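Alpha-L-rhamnosidase (Streptomyces avermitilis, PDB 3W5M) hydrolyses terminal non-reducing alpha-L-rhamnose residues from citrus flavonoid glycosides and gum arabic, and also binds L-rhamnose through a calcium-dependent carbohydrate-binding module. Local coordinates at residues A42-V47 / R91-D96; T84-S89 / S106-G111; K314-A319 / V405-G410. All coordinates share one frame; numbering follows the deposited sequence.

Interaction 1 (A42-V47 / R91-D96); sequences AYQVRV and RVWDAD
A42, Y43 and Q44 pair with W93, V92 and R91 in the centre of a four-stranded antiparallel sheet. The sheet belongs to the immunoglobulin-like N-terminal domain, a sandwich consistent with the fibronectin type III fold. In that fold the two strands would be C and F. The backbone is joined at two hydrogen-bonded pairs. W93 N donates to A42 O at 3.0 Å, and the return bond from A42 N to W93 O is weak. Q44 N gives to R91 O at 3.0 Å, and R91 N to Q44 O at 3.2 Å.

V92 and Y43 share the face that looks toward the second sheet, where W29 touches both. There CG1 of V92 lies 4.2 Å from CB of Y43. A42, Q44, R91 and W93 occupy the opposite face. The six-membered end of the W93 indole is turned edge-on to the partner strand, with CE3 3.7 Å from CB of A42. K64 makes a cation-pi contact with the same indole.

Q44 and R91 run side by side in the same direction. CG of Q44 is anti to the backbone N (chi1 171°) and the chain is extended, which carries the amide out to the guanidinium. The amide NE2 is taken by D61, so both ends of the amide are held and its rotation is fixed. The two planes are turned 41° apart. OE1 of Q44 lies in the guanidinium plane and accepts from NE of R91 at 3.0 Å and from NH2 of R91 at 3.1 Å.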
loop_
_atom_site.group_PDB
_atom_site.type_symbol
_atom_site.label_atom_id
_atom_site.label_comp_id
_atom_site.label_asym_id
_atom_site.label_seq_id
_atom_site.Cartn_x
_atom_site.Cartn_y
_atom_site.Cartn_z
ATOM N N ALA A 42 38.603 -7.797 10.360
ATOM C CA ALA A 42 38.847 -7.584 8.929
ATOM C C ALA A 42 37.883 -8.370 8.080
ATOM O O ALA A 42 37.297 -9.337 8.566
ATOM C CB ALA A 42 40.292 -7.975 8.590
ATOM N N TYR A 43 37.733 -7.984 6.810
ATOM C CA TYR A 43 36.954 -8.785 5.856
ATOM C C TYR A 43 37.638 -8.785 4.507
ATOM O O TYR A 43 38.488 -7.949 4.240
ATOM C CB TYR A 43 35.523 -8.237 5.695
ATOM C CG TYR A 43 35.450 -6.847 5.074
ATOM C CD1 TYR A 43 35.440 -6.685 3.682
ATOM C CD2 TYR A 43 35.364 -5.700 5.869
ATOM C CE1 TYR A 43 35.368 -5.431 3.100
ATOM C CE2 TYR A 43 35.284 -4.431 5.285
ATOM C CZ TYR A 43 35.306 -4.309 3.900
ATOM O OH TYR A 43 35.220 -3.071 3.295
ATOM N N GLN A 44 37.236 -9.709 3.655
ATOM C CA GLN A 44 37.696 -9.726 2.287
ATOM C C GLN A 44 36.593 -10.201 1.405
ATOM O O GLN A 44 36.068 -11.304 1.605
ATOM C CB GLN A 44 38.903 -10.665 2.125
ATOM C CG GLN A 44 39.327 -10.906 0.677
ATOM C CD GLN A 44 40.548 -11.811 0.567
ATOM O OE1 GLN A 44 40.873 -12.540 1.505
ATOM N NE2 GLN A 44 41.208 -11.789 -0.597
ATOM N N VAL A 45 36.269 -9.396 0.384
ATOM C CA VAL A 45 35.232 -9.752 -0.561
ATOM C C VAL A 45 35.813 -10.077 -1.929
ATOM O O VAL A 45 36.677 -9.371 -2.420
ATOM C CB VAL A 45 34.182 -8.617 -0.705
ATOM C CG1 VAL A 45 33.180 -8.953 -1.811
ATOM C CG2 VAL A 45 33.505 -8.339 0.632
ATOM N N ARG A 46 35.336 -11.150 -2.531
ATOM C CA ARG A 46 35.687 -11.441 -3.920
ATOM C C ARG A 46 34.449 -11.520 -4.758
ATOM O O ARG A 46 33.435 -12.019 -4.295
ATOM C CB ARG A 46 36.404 -12.771 -4.024
ATOM C CG ARG A 46 37.768 -12.796 -3.392
ATOM C CD ARG A 46 38.252 -14.224 -3.455
ATOM N NE ARG A 46 39.681 -14.302 -3.194
ATOM C CZ ARG A 46 40.349 -15.443 -3.092
ATOM N NH1 ARG A 46 39.716 -16.611 -3.217
ATOM N NH2 ARG A 46 41.645 -15.400 -2.848
ATOM N N VAL A 47 34.553 -11.039 -5.997
ATOM C CA VAL A 47 33.465 -11.060 -6.961
ATOM C C VAL A 47 34.040 -11.597 -8.264
ATOM O O VAL A 47 35.135 -11.193 -8.669
ATOM C CB VAL A 47 32.885 -9.633 -7.220
ATOM C CG1 VAL A 47 31.656 -9.709 -8.111
ATOM C CG2 VAL A 47 32.581 -8.898 -5.927
ATOM N N ARG A 91 34.921 -13.613 3.463
ATOM C CA ARG A 91 35.477 -14.261 4.642
ATOM C C ARG A 91 35.919 -13.157 5.560
ATOM O O ARG A 91 36.141 -12.025 5.124
ATOM C CB ARG A 91 36.646 -15.211 4.307
ATOM C CG ARG A 91 37.867 -14.539 3.710
ATOM C CD ARG A 91 39.069 -15.456 3.865
ATOM N NE ARG A 91 40.232 -14.937 3.163
ATOM C CZ ARG A 91 41.336 -15.642 2.942
ATOM N NH1 ARG A 91 41.402 -16.899 3.370
ATOM N NH2 ARG A 91 42.361 -15.087 2.295
ATOM N N VAL A 92 35.995 -13.467 6.846
ATOM C CA VAL A 92 36.346 -12.465 7.831
ATOM C C VAL A 92 37.397 -13.021 8.775
ATOM O O VAL A 92 37.595 -14.246 8.859
ATOM C CB VAL A 92 35.110 -12.071 8.683
ATOM C CG1 VAL A 92 33.990 -11.504 7.819
ATOM C CG2 VAL A 92 34.610 -13.274 9.466
ATOM N N TRP A 93 38.025 -12.108 9.496
ATOM C CA TRP A 93 38.968 -12.406 10.558
ATOM C C TRP A 93 38.372 -11.937 11.885
ATOM O O TRP A 93 37.941 -10.778 12.010
ATOM C CB TRP A 93 40.303 -11.697 10.291
ATOM C CG TRP A 93 41.065 -12.298 9.123
ATOM C CD1 TRP A 93 42.138 -13.159 9.198
ATOM C CD2 TRP A 93 40.817 -12.095 7.713
ATOM N NE1 TRP A 93 42.555 -13.503 7.931
ATOM C CE2 TRP A 93 41.766 -12.866 7.005
ATOM C CE3 TRP A 93 39.887 -11.334 6.983
ATOM C CZ2 TRP A 93 41.805 -12.903 5.596
ATOM C CZ3 TRP A 93 39.927 -11.375 5.595
ATOM C CH2 TRP A 93 40.884 -12.142 4.915
ATOM N N ASP A 94 38.330 -12.839 12.866
ATOM C CA ASP A 94 37.890 -12.480 14.223
ATOM C C ASP A 94 38.932 -11.583 14.901
ATOM O O ASP A 94 39.965 -11.294 14.315
ATOM C CB ASP A 94 37.570 -13.732 15.054
ATOM C CG ASP A 94 38.743 -14.712 15.133
ATOM O OD1 ASP A 94 39.909 -14.262 15.185
ATOM O OD2 ASP A 94 38.497 -15.941 15.147
ATOM N N ALA A 95 38.672 -11.158 16.132
ATOM C CA ALA A 95 39.564 -10.228 16.837
ATOM C C ALA A 95 40.950 -10.808 17.190
ATOM O O ALA A 95 41.842 -10.072 17.592
ATOM C CB ALA A 95 38.880 -9.691 18.080
ATOM N N ASP A 96 41.122 -12.119 17.040
ATOM C CA ASP A 96 42.432 -12.756 17.247
ATOM C C ASP A 96 43.264 -12.808 15.972
ATOM O O ASP A 96 44.490 -12.684 16.022
ATOM C CB ASP A 96 42.260 -14.150 17.837
ATOM C CG ASP A 96 41.691 -14.109 19.242
ATOM O OD1 ASP A 96 41.934 -13.105 19.948
ATOM O OD2 ASP A 96 40.997 -15.069 19.642
#

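Interaction 2 (T84-S89 / S106-G111); sequences TRYFWS and SWWETG
Y86, W88 and W108 pack together on the buried face of two antiparallel strands. CB of Y86 sits over one face of the W108 indole, 3.7 Å from the centroid of its six-membered ring. The Y86 ring itself is slid aside and barely overlaps that indole. W108 turns an edge to the face of W88 in an offset edge-to-face pair, with CE3 of W108 3.7 Å from CD1 of W88. V11 and L27 help to enclose this cluster. At its S106 end a water accepts from NE1 of W88, bonds to OG of S106 and donates weakly to W107 O. Y86 N donates to W108 O at 2.7 Å; the other backbone bonds are of ordinary length. T84 N gives a nearly straight bond to OG1 of T110, whose hydroxyl is also bonded to K81 O.

The other face carries R85, F87, W107 and E109, the first three partly exposed to solvent. R85 is nevertheless held closely. Its guanidinium lies flat on the W107 indole, planes 7° apart, in a cation-pi contact with CZ of R85 3.5 Å from the centroid of the six-membered ring. A bend at chi3 (-66°) folds the arginine over the ring. NE and NH2 of R85 both reach OE1 of E109, each at 3.0 Å. E109 OE2 pairs with R320, so two arginines share the carboxylate. F87 meets W107 more loosely, the rings oblique.

A hairpin at the edge of a four-stranded sheet, its aromatic face turned into the core, is consistent with strands F and G of a fibronectin type III-like sandwich.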
loop_
_atom_site.group_PDB
_atom_site.type_symbol
_atom_site.label_atom_id
_atom_site.label_comp_id
_atom_site.label_asym_id
_atom_site.label_seq_id
_atom_site.Cartn_x
_atom_site.Cartn_y
_atom_site.Cartn_z
ATOM N N THR A 84 24.124 -8.803 -16.045
ATOM C CA THR A 84 25.219 -9.699 -15.692
ATOM C C THR A 84 25.070 -10.280 -14.319
ATOM O O THR A 84 24.767 -9.552 -13.362
ATOM C CB THR A 84 26.555 -8.983 -15.858
ATOM O OG1 THR A 84 26.662 -8.577 -17.216
ATOM C CG2 THR A 84 27.755 -9.897 -15.518
ATOM N N ARG A 85 25.272 -11.595 -14.222
ATOM C CA ARG A 85 25.288 -12.241 -12.906
ATOM C C ARG A 85 26.680 -12.158 -12.254
ATOM O O ARG A 85 27.694 -12.527 -12.866
ATOM C CB ARG A 85 24.757 -13.680 -12.993
ATOM C CG ARG A 85 24.674 -14.392 -11.640
ATOM C CD ARG A 85 23.855 -15.687 -11.743
ATOM N NE ARG A 85 22.463 -15.399 -12.051
ATOM C CZ ARG A 85 21.444 -16.232 -11.857
ATOM N NH1 ARG A 85 21.665 -17.463 -11.393
ATOM N NH2 ARG A 85 20.211 -15.832 -12.156
ATOM N N TYR A 86 26.742 -11.613 -11.044
ATOM C CA TYR A 86 27.981 -11.493 -10.301
ATOM C C TYR A 86 27.979 -12.426 -9.109
ATOM O O TYR A 86 27.111 -12.331 -8.237
ATOM C CB TYR A 86 28.198 -10.055 -9.825
ATOM C CG TYR A 86 28.479 -9.122 -10.976
ATOM C CD1 TYR A 86 29.778 -9.001 -11.499
ATOM C CD2 TYR A 86 27.456 -8.405 -11.595
ATOM C CE1 TYR A 86 30.036 -8.164 -12.578
ATOM C CE2 TYR A 86 27.718 -7.561 -12.681
ATOM C CZ TYR A 86 29.007 -7.441 -13.156
ATOM O OH TYR A 86 29.280 -6.600 -14.219
ATOM N N PHE A 87 28.965 -13.320 -9.067
ATOM C CA PHE A 87 29.090 -14.253 -7.950
ATOM C C PHE A 87 30.012 -13.644 -6.914
ATOM O O PHE A 87 30.945 -12.890 -7.251
ATOM C CB PHE A 87 29.576 -15.619 -8.426
ATOM C CG PHE A 87 28.582 -16.350 -9.263
ATOM C CD1 PHE A 87 28.502 -16.114 -10.626
ATOM C CD2 PHE A 87 27.709 -17.275 -8.689
ATOM C CE1 PHE A 87 27.583 -16.792 -11.408
ATOM C CE2 PHE A 87 26.785 -17.961 -9.462
ATOM C CZ PHE A 87 26.728 -17.722 -10.828
ATOM N N TRP A 88 29.692 -13.868 -5.644
ATOM C CA TRP A 88 30.500 -13.320 -4.593
ATOM C C TRP A 88 30.586 -14.203 -3.372
ATOM O O TRP A 88 29.761 -15.067 -3.133
ATOM C CB TRP A 88 30.072 -11.891 -4.208
ATOM C CG TRP A 88 28.785 -11.808 -3.408
ATOM C CD1 TRP A 88 27.534 -12.032 -3.861
ATOM C CD2 TRP A 88 28.673 -11.486 -2.019
ATOM N NE1 TRP A 88 26.626 -11.887 -2.826
ATOM C CE2 TRP A 88 27.303 -11.527 -1.692
ATOM C CE3 TRP A 88 29.601 -11.144 -1.023
ATOM C CZ2 TRP A 88 26.823 -11.226 -0.407
ATOM C CZ3 TRP A 88 29.132 -10.868 0.275
ATOM C CH2 TRP A 88 27.745 -10.906 0.563
ATOM N N SER A 89 31.611 -13.921 -2.596
ATOM C CA SER A 89 31.931 -14.665 -1.420
ATOM C C SER A 89 32.685 -13.715 -0.525
ATOM O O SER A 89 33.373 -12.821 -0.995
ATOM C CB SER A 89 32.815 -15.856 -1.795
ATOM O OG SER A 89 32.880 -16.783 -0.730
ATOM N N SER A 106 27.520 -16.875 -3.414
ATOM C CA SER A 106 26.175 -16.382 -3.670
ATOM C C SER A 106 26.236 -15.500 -4.913
ATOM O O SER A 106 27.281 -15.422 -5.555
ATOM C CB SER A 106 25.639 -15.605 -2.457
ATOM O OG SER A 106 24.246 -15.321 -2.654
ATOM N N TRP A 107 25.139 -14.842 -5.273
ATOM C CA TRP A 107 25.175 -14.022 -6.471
ATOM C C TRP A 107 24.145 -12.901 -6.420
ATOM O O TRP A 107 23.162 -12.969 -5.643
ATOM C CB TRP A 107 24.975 -14.895 -7.740
ATOM C CG TRP A 107 23.686 -15.698 -7.783
ATOM C CD1 TRP A 107 23.533 -17.036 -7.449
ATOM C CD2 TRP A 107 22.383 -15.244 -8.212
ATOM N NE1 TRP A 107 22.218 -17.412 -7.616
ATOM C CE2 TRP A 107 21.494 -16.342 -8.092
ATOM C CE3 TRP A 107 21.876 -14.014 -8.675
ATOM C CZ2 TRP A 107 20.138 -16.251 -8.422
ATOM C CZ3 TRP A 107 20.516 -13.920 -8.996
ATOM C CH2 TRP A 107 19.662 -15.036 -8.867
ATOM N N TRP A 108 24.392 -11.853 -7.202
ATOM C CA TRP A 108 23.317 -10.921 -7.598
ATOM C C TRP A 108 23.395 -10.745 -9.102
ATOM O O TRP A 108 24.437 -11.009 -9.701
ATOM C CB TRP A 108 23.402 -9.580 -6.857
ATOM C CG TRP A 108 24.427 -8.596 -7.381
ATOM C CD1 TRP A 108 24.224 -7.594 -8.290
ATOM C CD2 TRP A 108 25.810 -8.515 -7.002
ATOM N NE1 TRP A 108 25.393 -6.896 -8.503
ATOM C CE2 TRP A 108 26.381 -7.434 -7.721
ATOM C CE3 TRP A 108 26.617 -9.236 -6.105
ATOM C CZ2 TRP A 108 27.720 -7.066 -7.576
ATOM C CZ3 TRP A 108 27.950 -8.876 -5.964
ATOM C CH2 TRP A 108 28.486 -7.793 -6.689
ATOM N N GLU A 109 22.300 -10.331 -9.721
ATOM C CA GLU A 109 22.299 -10.114 -11.150
ATOM C C GLU A 109 21.786 -8.717 -11.463
ATOM O O GLU A 109 20.720 -8.317 -11.001
ATOM C CB GLU A 109 21.465 -11.200 -11.858
ATOM C CG GLU A 109 21.505 -11.107 -13.377
ATOM C CD GLU A 109 20.742 -12.234 -14.063
ATOM O OE1 GLU A 109 20.977 -13.408 -13.706
ATOM O OE2 GLU A 109 19.924 -11.964 -14.972
ATOM N N THR A 110 22.554 -7.967 -12.259
ATOM C CA THR A 110 22.126 -6.630 -12.648
ATOM C C THR A 110 20.992 -6.692 -13.645
ATOM O O THR A 110 20.854 -7.663 -14.438
ATOM C CB THR A 110 23.304 -5.806 -13.219
ATOM O OG1 THR A 110 23.851 -6.482 -14.359
ATOM C CG2 THR A 110 24.376 -5.661 -12.179
ATOM N N GLY A 111 20.165 -5.652 -13.617
ATOM C CA GLY A 111 19.187 -5.458 -14.669
ATOM C C GLY A 111 19.744 -4.677 -15.845
ATOM O O GLY A 111 20.950 -4.739 -16.162
HETATM O O HOH W 1 23.581 -12.585 -2.262
#

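Interaction 3 (K314-A319 / V405-G410)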
loop_
_atom_site.group_PDB
_atom_site.type_symbol
_atom_site.label_atom_id
_atom_site.label_comp_id
_atom_site.label_asym_id
_atom_site.label_seq_id
_atom_site.Cartn_x
_atom_site.Cartn_y
_atom_site.Cartn_z
ATOM N N LYS A 314 18.462 -24.303 -30.705
ATOM C CA LYS A 314 19.780 -24.313 -30.099
ATOM C C LYS A 314 19.577 -24.377 -28.624
ATOM O O LYS A 314 18.536 -23.964 -28.119
ATOM C CB LYS A 314 20.521 -22.994 -30.346
ATOM C CG LYS A 314 20.929 -22.707 -31.760
ATOM C CD LYS A 314 21.658 -21.380 -31.753
ATOM C CE LYS A 314 21.766 -20.828 -33.150
ATOM N NZ LYS A 314 22.459 -19.510 -33.126
ATOM N N LYS A 315 20.609 -24.820 -27.923
ATOM C CA LYS A 315 20.600 -24.898 -26.480
ATOM C C LYS A 315 20.570 -23.481 -25.854
ATOM O O LYS A 315 21.423 -22.654 -26.145
ATOM C CB LYS A 315 21.824 -25.693 -26.017
ATOM C CG LYS A 315 22.082 -25.689 -24.520
ATOM C CD LYS A 315 20.993 -26.417 -23.738
ATOM C CE LYS A 315 21.418 -26.628 -22.291
ATOM N NZ LYS A 315 22.568 -27.570 -22.188
ATOM N N VAL A 316 19.564 -23.232 -25.020
ATOM C CA VAL A 316 19.392 -21.957 -24.299
ATOM C C VAL A 316 20.292 -21.957 -23.082
ATOM O O VAL A 316 20.300 -22.916 -22.298
ATOM C CB VAL A 316 17.923 -21.763 -23.857
ATOM C CG1 VAL A 316 17.755 -20.526 -22.979
ATOM C CG2 VAL A 316 17.008 -21.709 -25.071
ATOM N N SER A 317 21.075 -20.894 -22.927
ATOM C CA SER A 317 21.857 -20.730 -21.726
ATOM C C SER A 317 21.105 -19.902 -20.686
ATOM O O SER A 317 21.307 -20.100 -19.490
ATOM C CB SER A 317 23.242 -20.122 -22.031
ATOM O OG SER A 317 23.108 -18.863 -22.681
ATOM N N ARG A 318 20.228 -18.989 -21.132
ATOM C CA ARG A 318 19.529 -18.090 -20.183
ATOM C C ARG A 318 18.413 -17.335 -20.894
ATOM O O ARG A 318 18.539 -17.015 -22.069
ATOM C CB ARG A 318 20.556 -17.087 -19.651
ATOM C CG ARG A 318 20.133 -16.253 -18.476
ATOM C CD ARG A 318 21.249 -15.283 -18.136
ATOM N NE ARG A 318 21.209 -14.096 -18.990
ATOM C CZ ARG A 318 21.856 -12.962 -18.703
ATOM N NH1 ARG A 318 22.585 -12.875 -17.592
ATOM N NH2 ARG A 318 21.773 -11.917 -19.526
ATOM N N ALA A 319 17.308 -17.058 -20.206
ATOM C CA ALA A 319 16.314 -16.134 -20.765
ATOM C C ALA A 319 15.777 -15.269 -19.637
ATOM O O ALA A 319 15.601 -15.753 -18.502
ATOM C CB ALA A 319 15.175 -16.858 -21.497
ATOM N N VAL A 405 16.804 -13.844 -24.931
ATOM C CA VAL A 405 17.244 -15.238 -24.845
ATOM C C VAL A 405 18.693 -15.330 -25.309
ATOM O O VAL A 405 19.007 -14.882 -26.421
ATOM C CB VAL A 405 16.396 -16.117 -25.769
ATOM C CG1 VAL A 405 16.688 -17.592 -25.462
ATOM C CG2 VAL A 405 14.908 -15.780 -25.608
ATOM N N GLU A 406 19.556 -15.887 -24.467
ATOM C CA GLU A 406 20.980 -16.118 -24.788
ATOM C C GLU A 406 21.150 -17.600 -25.068
ATOM O O GLU A 406 20.585 -18.430 -24.362
ATOM C CB GLU A 406 21.895 -15.784 -23.621
ATOM C CG GLU A 406 21.548 -14.529 -22.834
ATOM C CD GLU A 406 22.222 -13.258 -23.336
ATOM O OE1 GLU A 406 22.483 -13.127 -24.560
ATOM O OE2 GLU A 406 22.470 -12.366 -22.483
ATOM N N TYR A 407 21.971 -17.912 -26.055
ATOM C CA TYR A 407 22.214 -19.292 -26.459
ATOM C C TYR A 407 23.659 -19.699 -26.124
ATOM O O TYR A 407 24.539 -18.832 -26.007
ATOM C CB TYR A 407 21.867 -19.442 -27.943
ATOM C CG TYR A 407 20.380 -19.346 -28.187
ATOM C CD1 TYR A 407 19.538 -20.435 -27.897
ATOM C CD2 TYR A 407 19.801 -18.175 -28.670
ATOM C CE1 TYR A 407 18.171 -20.358 -28.096
ATOM C CE2 TYR A 407 18.426 -18.090 -28.875
ATOM C CZ TYR A 407 17.617 -19.201 -28.580
ATOM O OH TYR A 407 16.251 -19.153 -28.772
ATOM N N ALA A 408 23.876 -21.002 -25.917
ATOM C CA ALA A 408 25.162 -21.520 -25.489
ATOM C C ALA A 408 26.262 -21.222 -26.501
ATOM O O ALA A 408 27.403 -21.099 -26.110
ATOM C CB ALA A 408 25.107 -23.029 -25.160
ATOM N N ASP A 409 25.920 -21.059 -27.777
ATOM C CA ASP A 409 26.920 -20.657 -28.795
ATOM C C ASP A 409 27.287 -19.159 -28.758
ATOM O O ASP A 409 28.031 -18.683 -29.625
ATOM C CB ASP A 409 26.500 -21.068 -30.220
ATOM C CG ASP A 409 25.287 -20.307 -30.723
ATOM O OD1 ASP A 409 24.722 -19.477 -29.972
ATOM O OD2 ASP A 409 24.886 -20.516 -31.889
ATOM N N GLY A 410 26.732 -18.444 -27.778
ATOM C CA GLY A 410 26.981 -17.016 -27.566
ATOM C C GLY A 410 26.070 -16.087 -28.351
ATOM O O GLY A 410 26.219 -14.862 -28.244
HETATM O O HOH W 2 23.703 -22.779 -28.548
#
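S317 and R318 both face E406 in a classic beta bulge, where strand 316-326 pairs antiparallel with strand 398-407. The strands belong to a beta sandwich, probably of jelly-roll type, as in the galactose-binding-like domains to which this family is related. E406 O accepts S317 N at 2.9 Å and R318 N at 3.3 Å, both from the same face of the carbonyl plane. OG of S317 adds a weak third bond to that oxygen. In return E406 N donates to R318 O at 2.8 Å.

On one side V316 packs its CG2 against CE1 of Y407, at 3.5 Å. The edge of the Y407 ring meets K315 O close to the ring plane, with CD1 3.4 Å away. A408 N also bonds K315 O, which holds the start of the type I turn from Y407 to G410. A water bridges D409 N and, weakly, K315 O.

Two salt bridges flank the pairing. K314 extends its chain so that NZ meets the syn lone pair of OD2 of D409 at 2.9 Å; T411 bonds both side chains. R318 and E406 lie alongside each other, with NH2 3.1 Å from OE2 and the planes 39° apart. NH1 of R318 donates to R83 O of the N-terminal domain, so this arginine serves both the strand pair and the contact between domains. The exposed K314-D409 bridge is probably the weaker of the two.

In the fold
Interactions 1 and 2 share strand 85-94 in one sheet, ordered 60-66, 40-48, 85-94, 106-110. Their centres lie 19 Å apart; they meet where R46 N probably bonds S89 O. Strand 85-94 lies between 40-48 and 106-110, so each contact uses one of its edges; along the chain the segments alternate. Interaction 3 comes later, in a mixed sheet of another domain, 18 Å from interaction 2 and 36 Å from interaction 1, centre to centre. E109 forms a salt bridge with R320 and a long, weak ion pair with R318, linking the two domains. The 106-110 edge thus faces that domain, with the carbohydrate-binding module between them in sequence. All three are away from the rhamnose and calcium sites.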